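Local coordinates for surface protein VspA (Borrelia turicatae, PDB 1YJG) that is an outer-membrane surface lipoprotein of the variable small protein family, whose switching with related genes probably helps the spirochaete evade host immunity, here as its helical core, at residues A[12-17]-A[66-71]; A[48-53]-A[115-120]; A[53-58]-A[94-99]; A[82-87]-A[136-141]. All blocks are in the same frame, centred on the assembly; numbering follows the deposited sequence.

Contact 1. Residues A[12-17]-A[66-71]; sequences KSVKDV and ASLEKK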
loop_
_atom_site.group_PDB
_atom_site.type_symbol
_atom_site.label_atom_id
_atom_site.label_comp_id
_atom_site.label_asym_id
_atom_site.label_seq_id
_atom_site.Cartn_x
_atom_site.Cartn_y
_atom_site.Cartn_z
ATOM N N LYS A 12 1.078 9.511 -11.973
ATOM C CA LYS A 12 1.201 9.539 -10.517
ATOM C C LYS A 12 0.038 8.792 -9.884
ATOM O O LYS A 12 0.213 8.081 -8.908
ATOM C CB LYS A 12 1.141 10.969 -9.982
ATOM C CG LYS A 12 2.453 11.706 -9.904
ATOM C CD LYS A 12 2.231 13.188 -9.528
ATOM C CE LYS A 12 1.593 13.355 -8.147
ATOM N NZ LYS A 12 1.251 14.780 -7.818
ATOM N N SER A 13 -1.152 9.005 -10.441
ATOM C CA SER A 13 -2.377 8.391 -9.966
ATOM C C SER A 13 -2.389 6.905 -10.210
ATOM O O SER A 13 -2.852 6.139 -9.364
ATOM C CB SER A 13 -3.591 9.029 -10.648
ATOM O OG SER A 13 -3.810 10.339 -10.152
ATOM N N VAL A 14 -1.899 6.499 -11.377
ATOM C CA VAL A 14 -1.845 5.096 -11.743
ATOM C C VAL A 14 -0.773 4.394 -10.906
ATOM O O VAL A 14 -0.985 3.274 -10.435
ATOM C CB VAL A 14 -1.590 4.916 -13.256
ATOM C CG1 VAL A 14 -1.376 3.441 -13.609
ATOM C CG2 VAL A 14 -2.766 5.472 -14.054
ATOM N N LYS A 15 0.365 5.056 -10.718
ATOM C CA LYS A 15 1.470 4.507 -9.927
ATOM C C LYS A 15 0.949 4.227 -8.523
ATOM O O LYS A 15 1.215 3.174 -7.945
ATOM C CB LYS A 15 2.653 5.492 -9.877
ATOM C CG LYS A 15 3.908 5.002 -9.129
ATOM C CD LYS A 15 4.354 3.586 -9.550
ATOM C CE LYS A 15 5.592 3.140 -8.765
ATOM N NZ LYS A 15 6.133 1.853 -9.235
ATOM N N ASP A 16 0.192 5.186 -7.996
ATOM C CA ASP A 16 -0.402 5.085 -6.679
ATOM C C ASP A 16 -1.245 3.802 -6.564
ATOM O O ASP A 16 -1.057 3.009 -5.652
ATOM C CB ASP A 16 -1.256 6.323 -6.448
ATOM C CG ASP A 16 -1.866 6.377 -5.078
ATOM O OD1 ASP A 16 -3.085 6.666 -5.011
ATOM O OD2 ASP A 16 -1.205 6.186 -4.023
ATOM N N VAL A 17 -2.165 3.602 -7.505
ATOM C CA VAL A 17 -3.025 2.425 -7.499
ATOM C C VAL A 17 -2.205 1.125 -7.670
ATOM O O VAL A 17 -2.486 0.112 -7.038
ATOM C CB VAL A 17 -4.122 2.541 -8.591
ATOM C CG1 VAL A 17 -4.820 1.207 -8.819
ATOM C CG2 VAL A 17 -5.122 3.605 -8.210
ATOM N N ALA A 66 -12.384 5.019 -9.740
ATOM C CA ALA A 66 -13.678 5.641 -10.014
ATOM C C ALA A 66 -13.436 7.111 -10.369
ATOM O O ALA A 66 -14.049 7.652 -11.290
ATOM C CB ALA A 66 -14.612 5.513 -8.820
ATOM N N SER A 67 -12.502 7.731 -9.657
ATOM C CA SER A 67 -12.140 9.123 -9.889
ATOM C C SER A 67 -11.389 9.264 -11.220
ATOM O O SER A 67 -11.655 10.172 -11.993
ATOM C CB SER A 67 -11.249 9.629 -8.750
ATOM O OG SER A 67 -10.753 10.931 -9.009
ATOM N N LEU A 68 -10.452 8.355 -11.475
ATOM C CA LEU A 68 -9.662 8.385 -12.710
ATOM C C LEU A 68 -10.515 8.253 -13.978
ATOM O O LEU A 68 -10.224 8.889 -14.992
ATOM C CB LEU A 68 -8.604 7.280 -12.708
ATOM C CG LEU A 68 -7.184 7.719 -12.374
ATOM C CD1 LEU A 68 -6.227 6.572 -12.709
ATOM C CD2 LEU A 68 -6.780 9.009 -13.100
ATOM N N GLU A 69 -11.544 7.414 -13.906
ATOM C CA GLU A 69 -12.470 7.177 -15.016
ATOM C C GLU A 69 -13.189 8.455 -15.462
ATOM O O GLU A 69 -13.572 8.570 -16.622
ATOM C CB GLU A 69 -13.566 6.200 -14.594
ATOM C CG GLU A 69 -13.225 4.736 -14.702
ATOM C CD GLU A 69 -14.385 3.855 -14.287
ATOM O OE1 GLU A 69 -14.296 2.609 -14.476
ATOM O OE2 GLU A 69 -15.386 4.403 -13.760
ATOM N N LYS A 70 -13.395 9.383 -14.529
ATOM C CA LYS A 70 -14.077 10.650 -14.802
ATOM C C LYS A 70 -13.144 11.789 -15.202
ATOM O O LYS A 70 -13.588 12.933 -15.329
ATOM C CB LYS A 70 -14.881 11.070 -13.566
ATOM C CG LYS A 70 -15.865 10.002 -13.051
ATOM C CD LYS A 70 -16.025 10.036 -11.520
ATOM C CE LYS A 70 -17.364 10.594 -11.090
ATOM N NZ LYS A 70 -17.625 11.950 -11.678
ATOM N N LYS A 71 -11.862 11.499 -15.412
ATOM C CA LYS A 71 -10.915 12.552 -15.792
ATOM C C LYS A 71 -11.157 13.017 -17.234
ATOM O O LYS A 71 -11.289 12.196 -18.149
ATOM C CB LYS A 71 -9.462 12.106 -15.578
ATOM C CG LYS A 71 -8.582 13.206 -15.011
ATOM C CD LYS A 71 -7.130 12.772 -14.819
ATOM C CE LYS A 71 -6.172 13.964 -14.992
ATOM N NZ LYS A 71 -4.801 13.714 -14.456
HETATM O O HOH W 1 -4.610 12.240 -12.297
#
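S13 and L68 mark the closest backbone approach here, their CA atoms 7.8 Å apart; segment 12-17 lies within helix 2-28, and segment 66-71 runs off the end of helix 48-69 into a turn, where K71 N bonds back to L68 O at 3.1 Å. L68 carries most of the contact from its side of the interface. Its two methyls straddle neighbouring residues of the first helix: CD1 lies 3.9 Å from V14 CG2, and CD2 lies 4.0 Å from S13 CB. V14 and L68 meet at about a right angle, methyl against methyl. With CG1 anti to the backbone N (chi1 174°), CG2 of V14 sits beside that nitrogen and is the methyl that meets L68. No direct hydrogen bond joins the segments; instead a water, 3.0 Å from S13 OG and accepting from K71 NZ at 2.6 Å, bridges them beside the apolar pair. Nearby, D16 forms a salt bridge with K64 and a hydrogen bond to T19 of the second subunit. L68 also packs on F10 of helix 2-28, while V14 reaches I139, L142 and A146 of helix 129-155, and V17 touches V61 of helix 48-69 as well as I139.

Contact 2. Residues A[48-53]-A[115-120]; sequences AKLISG and TAIDIA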
loop_
_atom_site.group_PDB
_atom_site.type_symbol
_atom_site.label_atom_id
_atom_site.label_comp_id
_atom_site.label_asym_id
_atom_site.label_seq_id
_atom_site.Cartn_x
_atom_site.Cartn_y
_atom_site.Cartn_z
ATOM N N ALA A 48 -8.813 -13.237 9.795
ATOM C CA ALA A 48 -9.914 -12.354 9.376
ATOM C C ALA A 48 -9.594 -10.853 9.243
ATOM O O ALA A 48 -9.846 -10.263 8.194
ATOM C CB ALA A 48 -11.120 -12.535 10.283
ATOM N N LYS A 49 -9.054 -10.245 10.300
ATOM C CA LYS A 49 -8.738 -8.802 10.294
ATOM C C LYS A 49 -7.702 -8.375 9.260
ATOM O O LYS A 49 -7.697 -7.220 8.836
ATOM C CB LYS A 49 -8.339 -8.314 11.694
ATOM C CG LYS A 49 -9.474 -7.614 12.448
ATOM C CD LYS A 49 -10.677 -8.534 12.608
ATOM C CE LYS A 49 -11.725 -7.979 13.557
ATOM N NZ LYS A 49 -12.261 -9.078 14.418
ATOM N N LEU A 50 -6.803 -9.289 8.902
ATOM C CA LEU A 50 -5.781 -9.013 7.900
ATOM C C LEU A 50 -6.497 -8.963 6.541
ATOM O O LEU A 50 -6.199 -8.099 5.713
ATOM C CB LEU A 50 -4.677 -10.079 7.921
ATOM C CG LEU A 50 -3.638 -10.034 6.802
ATOM C CD1 LEU A 50 -2.869 -8.705 6.812
ATOM C CD2 LEU A 50 -2.691 -11.226 6.896
ATOM N N ILE A 51 -7.454 -9.871 6.325
ATOM C CA ILE A 51 -8.203 -9.875 5.074
ATOM C C ILE A 51 -9.043 -8.588 5.026
ATOM O O ILE A 51 -9.244 -8.027 3.956
ATOM C CB ILE A 51 -9.110 -11.105 4.905
ATOM C CG1 ILE A 51 -8.388 -12.407 5.268
ATOM C CG2 ILE A 51 -9.638 -11.189 3.455
ATOM C CD1 ILE A 51 -7.020 -12.587 4.640
ATOM N N SER A 52 -9.533 -8.128 6.178
ATOM C CA SER A 52 -10.328 -6.901 6.221
ATOM C C SER A 52 -9.443 -5.747 5.737
ATOM O O SER A 52 -9.910 -4.884 5.003
ATOM C CB SER A 52 -10.883 -6.618 7.630
ATOM O OG SER A 52 -11.800 -7.627 8.054
ATOM N N GLY A 53 -8.171 -5.752 6.146
ATOM C CA GLY A 53 -7.209 -4.731 5.762
ATOM C C GLY A 53 -7.014 -4.695 4.255
ATOM O O GLY A 53 -7.019 -3.628 3.642
ATOM N N THR A 115 -6.574 -18.099 -0.263
ATOM C CA THR A 115 -7.525 -18.147 -1.382
ATOM C C THR A 115 -8.126 -16.763 -1.621
ATOM O O THR A 115 -8.791 -16.536 -2.629
ATOM C CB THR A 115 -8.675 -19.151 -1.164
ATOM O OG1 THR A 115 -9.538 -18.695 -0.112
ATOM C CG2 THR A 115 -8.154 -20.534 -0.719
ATOM N N ALA A 116 -7.918 -15.847 -0.685
ATOM C CA ALA A 116 -8.434 -14.498 -0.829
ATOM C C ALA A 116 -7.406 -13.479 -1.305
ATOM O O ALA A 116 -7.673 -12.773 -2.275
ATOM C CB ALA A 116 -9.075 -14.021 0.483
ATOM N N ILE A 117 -6.232 -13.427 -0.661
ATOM C CA ILE A 117 -5.183 -12.438 -0.995
ATOM C C ILE A 117 -3.757 -12.886 -1.345
ATOM O O ILE A 117 -2.851 -12.037 -1.381
ATOM C CB ILE A 117 -5.068 -11.442 0.198
ATOM C CG1 ILE A 117 -4.357 -12.092 1.402
ATOM C CG2 ILE A 117 -6.443 -10.951 0.627
ATOM C CD1 ILE A 117 -4.140 -11.149 2.585
ATOM N N ASP A 118 -3.539 -14.173 -1.594
ATOM C CA ASP A 118 -2.206 -14.689 -1.932
ATOM C C ASP A 118 -2.186 -15.206 -3.376
ATOM O O ASP A 118 -2.615 -16.310 -3.647
ATOM C CB ASP A 118 -1.786 -15.791 -0.936
ATOM C CG ASP A 118 -0.275 -16.050 -0.946
ATOM O OD1 ASP A 118 0.284 -16.422 0.096
ATOM O OD2 ASP A 118 0.440 -15.902 -1.947
ATOM N N ILE A 119 -1.677 -14.390 -4.292
ATOM C CA ILE A 119 -1.620 -14.745 -5.708
ATOM C C ILE A 119 -0.534 -15.762 -6.045
ATOM O O ILE A 119 -0.637 -16.461 -7.042
ATOM C CB ILE A 119 -1.424 -13.471 -6.603
ATOM C CG1 ILE A 119 -0.023 -12.874 -6.443
ATOM C CG2 ILE A 119 -2.488 -12.400 -6.322
ATOM C CD1 ILE A 119 0.354 -11.919 -7.582
ATOM N N ALA A 120 0.504 -15.833 -5.219
ATOM C CA ALA A 120 1.617 -16.746 -5.448
ATOM C C ALA A 120 1.426 -18.161 -4.911
ATOM O O ALA A 120 2.084 -19.090 -5.390
ATOM C CB ALA A 120 2.893 -16.141 -4.860
#
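A116 opens the contact from segment 115-120, its CB resting 4.1 Å from I51 CG2 on helix 48-69. I117 follows and does most of the work: its CD1 meets I51 CD1 at 3.8 Å and, more loosely, L50 CG at 4.4 Å. The backbones are nearest at this residue, with the CA atoms of I51 and I117 7.2 Å apart. The first torsion of I117 is 74°, which lodges CG1 between the backbone N and the carbonyl carbon; the nearly straight chain beyond carries CD1 across to the helix. I51 divides its two branches between the partners, CG2 for A116 and the CD1 end for I117, and the two isoleucines cross obliquely. Beyond them the chain turns away at D118, whose OD2 takes a weak hydrogen bond from A120 N, and I119 packs on L132 and I133 of helix 129-155. I117 also touches I24 and I31, and I51 packs on I35 of the second subunit. This is wholly apolar packing, with the segment around the end of the short helix 110-117 laid against the start of helix 48-69 at one end of the Vsp helical bundle.

Contact 3. Residues A[53-58]-A[94-99]; sequences GAYSVI and TKAKSK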
loop_
_atom_site.group_PDB
_atom_site.type_symbol
_atom_site.label_atom_id
_atom_site.label_comp_id
_atom_site.label_asym_id
_atom_site.label_seq_id
_atom_site.Cartn_x
_atom_site.Cartn_y
_atom_site.Cartn_z
ATOM N N GLY A 53 -8.171 -5.752 6.146
ATOM C CA GLY A 53 -7.209 -4.731 5.762
ATOM C C GLY A 53 -7.014 -4.695 4.255
ATOM O O GLY A 53 -7.019 -3.628 3.642
ATOM N N ALA A 54 -6.839 -5.873 3.669
ATOM C CA ALA A 54 -6.664 -6.032 2.226
ATOM C C ALA A 54 -7.912 -5.518 1.531
ATOM O O ALA A 54 -7.833 -4.804 0.539
ATOM C CB ALA A 54 -6.453 -7.489 1.879
ATOM N N TYR A 55 -9.069 -5.876 2.077
ATOM C CA TYR A 55 -10.343 -5.442 1.533
ATOM C C TYR A 55 -10.411 -3.907 1.508
ATOM O O TYR A 55 -10.891 -3.338 0.540
ATOM C CB TYR A 55 -11.497 -6.010 2.368
ATOM C CG TYR A 55 -12.853 -5.680 1.813
ATOM C CD1 TYR A 55 -13.508 -6.560 0.969
ATOM C CD2 TYR A 55 -13.473 -4.472 2.111
ATOM C CE1 TYR A 55 -14.743 -6.252 0.441
ATOM C CE2 TYR A 55 -14.718 -4.158 1.590
ATOM C CZ TYR A 55 -15.343 -5.049 0.753
ATOM O OH TYR A 55 -16.572 -4.746 0.229
ATOM N N SER A 56 -9.932 -3.256 2.573
ATOM C CA SER A 56 -9.947 -1.786 2.687
ATOM C C SER A 56 -8.989 -1.117 1.689
ATOM O O SER A 56 -9.288 -0.051 1.150
ATOM C CB SER A 56 -9.626 -1.351 4.125
ATOM O OG SER A 56 -9.775 0.049 4.284
ATOM N N VAL A 57 -7.840 -1.745 1.455
ATOM C CA VAL A 57 -6.861 -1.232 0.512
ATOM C C VAL A 57 -7.459 -1.336 -0.899
ATOM O O VAL A 57 -7.339 -0.412 -1.670
ATOM C CB VAL A 57 -5.520 -2.007 0.592
ATOM C CG1 VAL A 57 -4.621 -1.668 -0.587
ATOM C CG2 VAL A 57 -4.802 -1.695 1.901
ATOM N N ILE A 58 -8.110 -2.451 -1.224
ATOM C CA ILE A 58 -8.703 -2.614 -2.557
ATOM C C ILE A 58 -9.907 -1.692 -2.732
ATOM O O ILE A 58 -10.221 -1.329 -3.852
ATOM C CB ILE A 58 -9.031 -4.099 -2.885
ATOM C CG1 ILE A 58 -7.758 -4.942 -2.853
ATOM C CG2 ILE A 58 -9.662 -4.233 -4.270
ATOM C CD1 ILE A 58 -6.623 -4.415 -3.702
ATOM N N THR A 94 -16.732 -7.699 -4.466
ATOM C CA THR A 94 -17.995 -8.423 -4.531
ATOM C C THR A 94 -17.791 -9.892 -4.117
ATOM O O THR A 94 -18.590 -10.457 -3.364
ATOM C CB THR A 94 -18.570 -8.350 -5.974
ATOM O OG1 THR A 94 -18.968 -7.015 -6.276
ATOM C CG2 THR A 94 -19.867 -9.134 -6.112
ATOM N N LYS A 95 -16.717 -10.496 -4.613
ATOM C CA LYS A 95 -16.403 -11.883 -4.306
ATOM C C LYS A 95 -16.110 -12.066 -2.812
ATOM O O LYS A 95 -16.605 -13.000 -2.181
ATOM C CB LYS A 95 -15.224 -12.365 -5.176
ATOM C CG LYS A 95 -14.672 -13.749 -4.825
ATOM C CD LYS A 95 -15.748 -14.851 -4.756
ATOM C CE LYS A 95 -16.343 -15.189 -6.122
ATOM N NZ LYS A 95 -15.429 -16.010 -6.960
ATOM N N ALA A 96 -15.319 -11.167 -2.247
ATOM C CA ALA A 96 -14.970 -11.252 -0.833
ATOM C C ALA A 96 -16.226 -11.145 0.043
ATOM O O ALA A 96 -16.423 -11.938 0.976
ATOM C CB ALA A 96 -13.966 -10.182 -0.478
ATOM N N LYS A 97 -17.078 -10.179 -0.279
ATOM C CA LYS A 97 -18.323 -9.957 0.458
ATOM C C LYS A 97 -19.195 -11.205 0.415
ATOM O O LYS A 97 -19.812 -11.570 1.417
ATOM C CB LYS A 97 -19.102 -8.771 -0.119
ATOM C CG LYS A 97 -18.607 -7.408 0.337
ATOM C CD LYS A 97 -19.548 -6.275 -0.118
ATOM C CE LYS A 97 -19.501 -6.049 -1.623
ATOM N NZ LYS A 97 -20.081 -4.732 -2.015
ATOM N N SER A 98 -19.224 -11.864 -0.743
ATOM C CA SER A 98 -20.013 -13.084 -0.935
ATOM C C SER A 98 -19.440 -14.254 -0.142
ATOM O O SER A 98 -20.142 -15.234 0.124
ATOM C CB SER A 98 -20.072 -13.455 -2.421
ATOM O OG SER A 98 -18.916 -14.177 -2.808
ATOM N N LYS A 99 -18.152 -14.158 0.192
ATOM C CA LYS A 99 -17.445 -15.182 0.959
ATOM C C LYS A 99 -17.283 -14.755 2.425
ATOM O O LYS A 99 -16.371 -15.202 3.104
ATOM C CB LYS A 99 -16.080 -15.481 0.325
ATOM C CG LYS A 99 -16.169 -16.110 -1.063
ATOM C CD LYS A 99 -16.569 -17.585 -0.993
ATOM C CE LYS A 99 -16.908 -18.160 -2.365
ATOM N NZ LYS A 99 -17.130 -19.626 -2.256
#
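Segments 53-58 and 94-99, both helical except at K99, come nearest at Y55 and A96, whose CA atoms lie 7.8 Å apart. Y55 supplies the whole contact from its helix. With CG anti to the backbone N (chi1 -176°), the ring leaves helix 48-69 toward helix 76-98 and meets two successive residues there. A96 comes in at the ring edge, in the ring plane, its CB 3.9 Å from Y55 CD1. K97 meets the outer end of the same ring obliquely, and its aliphatic chain crosses the tyrosine at about a right angle: CG is 3.4 Å from Y55 OH, and CD is equally close. The lysine chain bends at its third torsion (-70°), which keeps CE near the hydroxyl, 3.7 Å from OH. The phenol oxygen meets K97 through its methylene groups, and no hydrogen bond spans the segments. On the far side of the second helix, S98 OG donates to K95 O at 2.7 Å, tilted 22° from the carbonyl plane. K95 has its own salt bridge, to E131. The contact packs two consecutive helices of the bundle, 48-69 and 76-98, together. Around it, Y55 also rests on L93 of helix 76-98 and, with K97, on G39 of the second subunit, while V57 and I58 touch I24 of helix 2-28.

Contact 4. Residues A[82-87]-A[136-141]; sequences ITTVKN and NTAIDA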
loop_
_atom_site.group_PDB
_atom_site.type_symbol
_atom_site.label_atom_id
_atom_site.label_comp_id
_atom_site.label_asym_id
_atom_site.label_seq_id
_atom_site.Cartn_x
_atom_site.Cartn_y
_atom_site.Cartn_z
ATOM N N ILE A 82 -8.500 1.629 -17.846
ATOM C CA ILE A 82 -8.820 1.969 -16.457
ATOM C C ILE A 82 -10.032 1.166 -16.044
ATOM O O ILE A 82 -10.104 0.723 -14.915
ATOM C CB ILE A 82 -9.185 3.467 -16.288
ATOM C CG1 ILE A 82 -7.972 4.364 -16.466
ATOM C CG2 ILE A 82 -9.821 3.737 -14.879
ATOM C CD1 ILE A 82 -8.362 5.887 -16.612
ATOM N N THR A 83 -11.000 1.026 -16.952
ATOM C CA THR A 83 -12.231 0.279 -16.678
ATOM C C THR A 83 -11.921 -1.183 -16.420
ATOM O O THR A 83 -12.524 -1.788 -15.544
ATOM C CB THR A 83 -13.250 0.445 -17.833
ATOM O OG1 THR A 83 -13.707 1.798 -17.866
ATOM C CG2 THR A 83 -14.534 -0.352 -17.574
ATOM N N THR A 84 -10.975 -1.742 -17.179
ATOM C CA THR A 84 -10.572 -3.125 -16.998
ATOM C C THR A 84 -10.004 -3.276 -15.581
ATOM O O THR A 84 -10.267 -4.284 -14.902
ATOM C CB THR A 84 -9.546 -3.529 -18.054
ATOM O OG1 THR A 84 -10.180 -3.509 -19.336
ATOM C CG2 THR A 84 -9.082 -4.988 -17.881
ATOM N N VAL A 85 -9.258 -2.269 -15.116
ATOM C CA VAL A 85 -8.700 -2.327 -13.758
ATOM C C VAL A 85 -9.829 -2.227 -12.737
ATOM O O VAL A 85 -9.881 -3.025 -11.809
ATOM C CB VAL A 85 -7.672 -1.215 -13.419
ATOM C CG1 VAL A 85 -6.928 -1.585 -12.130
ATOM C CG2 VAL A 85 -6.672 -0.971 -14.558
ATOM N N LYS A 86 -10.737 -1.270 -12.928
ATOM C CA LYS A 86 -11.852 -1.083 -12.000
ATOM C C LYS A 86 -12.843 -2.249 -11.975
ATOM O O LYS A 86 -13.499 -2.457 -10.970
ATOM C CB LYS A 86 -12.583 0.242 -12.217
ATOM C CG LYS A 86 -13.644 0.475 -11.137
ATOM C CD LYS A 86 -13.967 1.926 -10.895
ATOM C CE LYS A 86 -15.360 2.086 -10.289
ATOM N NZ LYS A 86 -15.734 0.998 -9.330
ATOM N N ASN A 87 -12.956 -2.993 -13.074
ATOM C CA ASN A 87 -13.845 -4.146 -13.136
ATOM C C ASN A 87 -13.236 -5.201 -12.219
ATOM O O ASN A 87 -13.938 -5.907 -11.521
ATOM C CB ASN A 87 -13.931 -4.760 -14.555
ATOM C CG ASN A 87 -14.782 -3.931 -15.551
ATOM O OD1 ASN A 87 -15.573 -3.061 -15.179
ATOM N ND2 ASN A 87 -14.613 -4.234 -16.837
ATOM N N ASN A 136 -4.019 -7.403 -10.866
ATOM C CA ASN A 136 -2.585 -7.181 -11.024
ATOM C C ASN A 136 -2.239 -7.069 -12.507
ATOM O O ASN A 136 -1.491 -6.196 -12.926
ATOM C CB ASN A 136 -1.774 -8.322 -10.384
ATOM C CG ASN A 136 -1.409 -8.050 -8.922
ATOM O OD1 ASN A 136 -0.355 -7.489 -8.633
ATOM N ND2 ASN A 136 -2.275 -8.465 -8.000
ATOM N N THR A 137 -2.775 -7.985 -13.298
ATOM C CA THR A 137 -2.539 -7.995 -14.737
ATOM C C THR A 137 -3.024 -6.687 -15.345
ATOM O O THR A 137 -2.340 -6.075 -16.160
ATOM C CB THR A 137 -3.321 -9.152 -15.386
ATOM O OG1 THR A 137 -2.707 -10.403 -15.054
ATOM C CG2 THR A 137 -3.258 -9.092 -16.911
ATOM N N ALA A 138 -4.217 -6.273 -14.936
ATOM C CA ALA A 138 -4.841 -5.057 -15.434
ATOM C C ALA A 138 -4.098 -3.780 -15.077
ATOM O O ALA A 138 -3.967 -2.881 -15.913
ATOM C CB ALA A 138 -6.278 -4.986 -14.933
ATOM N N ILE A 139 -3.627 -3.686 -13.834
ATOM C CA ILE A 139 -2.913 -2.491 -13.384
ATOM C C ILE A 139 -1.521 -2.389 -14.016
ATOM O O ILE A 139 -1.024 -1.280 -14.251
ATOM C CB ILE A 139 -2.870 -2.403 -11.815
ATOM C CG1 ILE A 139 -2.474 -0.997 -11.354
ATOM C CG2 ILE A 139 -1.917 -3.436 -11.214
ATOM C CD1 ILE A 139 -3.241 0.143 -12.013
ATOM N N ASP A 140 -0.893 -3.537 -14.283
ATOM C CA ASP A 140 0.431 -3.555 -14.901
ATOM C C ASP A 140 0.283 -2.930 -16.267
ATOM O O ASP A 140 1.123 -2.148 -16.680
ATOM C CB ASP A 140 0.976 -4.987 -15.123
ATOM C CG ASP A 140 1.537 -5.632 -13.867
ATOM O OD1 ASP A 140 1.814 -4.938 -12.868
ATOM O OD2 ASP A 140 1.735 -6.863 -13.798
ATOM N N ALA A 141 -0.792 -3.284 -16.971
ATOM C CA ALA A 141 -1.038 -2.753 -18.313
ATOM C C ALA A 141 -1.301 -1.258 -18.284
ATOM O O ALA A 141 -0.782 -0.511 -19.123
ATOM C CB ALA A 141 -2.206 -3.497 -18.991
#
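T84 brings its CG2 methyl to 4.1 Å from A138 CB, beginning the contact from helix 76-98 at its exposed border. Its hydroxyl is turned back to its own helix, bonded to G80 O. V85 is the main piece: its CA lies 5.0 Å from that of A138, a close approach that the small alanine side chain permits. A138 CB comes nearest to the V85 backbone, 3.8 Å from its CA, with the T84 and V85 methyls a little farther off. The two V85 methyls then part. CG2 lies over the A138 backbone, 3.6 Å from its O, while CG1, placed anti to the backbone N by a chi1 of -166°, points to I139 and approaches its CD1 at 4.1 Å. V85 also touches L65 of helix 48-69 and L135 and L142 of helix 129-155. K86 points its CB away and forms a salt bridge with D62. The segment axes approach to 8.4 Å and run nearly antiparallel, with 156° between their directions. Alanine against the valine backbone, with the valine methyls set on A138 and I139, is close packing between antiparallel helices, as expected inside the helical bundle of this Vsp core.

In the fold
Contacts 2 and 3 are adjacent, their centres 8 Å apart; they share G53, and I117 of contact 2 packs on A54 of contact 3. Contacts 1 and 4 also touch, with centres 11 Å apart, where E69 and A66 lie against I82, T83 and K86. Contacts 2 and 4 meet more lightly, I119 on N136, with centres 19 Å apart. Contacts 1 and 2 lie on opposite sides of the chain's centre, with centres 24 Å apart, yet both draw on helix 48-69, as does contact 3. Contact 4 ties helix 76-98, also used by contact 3, to helix 129-155. Contacts 1, 2 and 3 all reach the second subunit, whereas contact 4 touches no other chain.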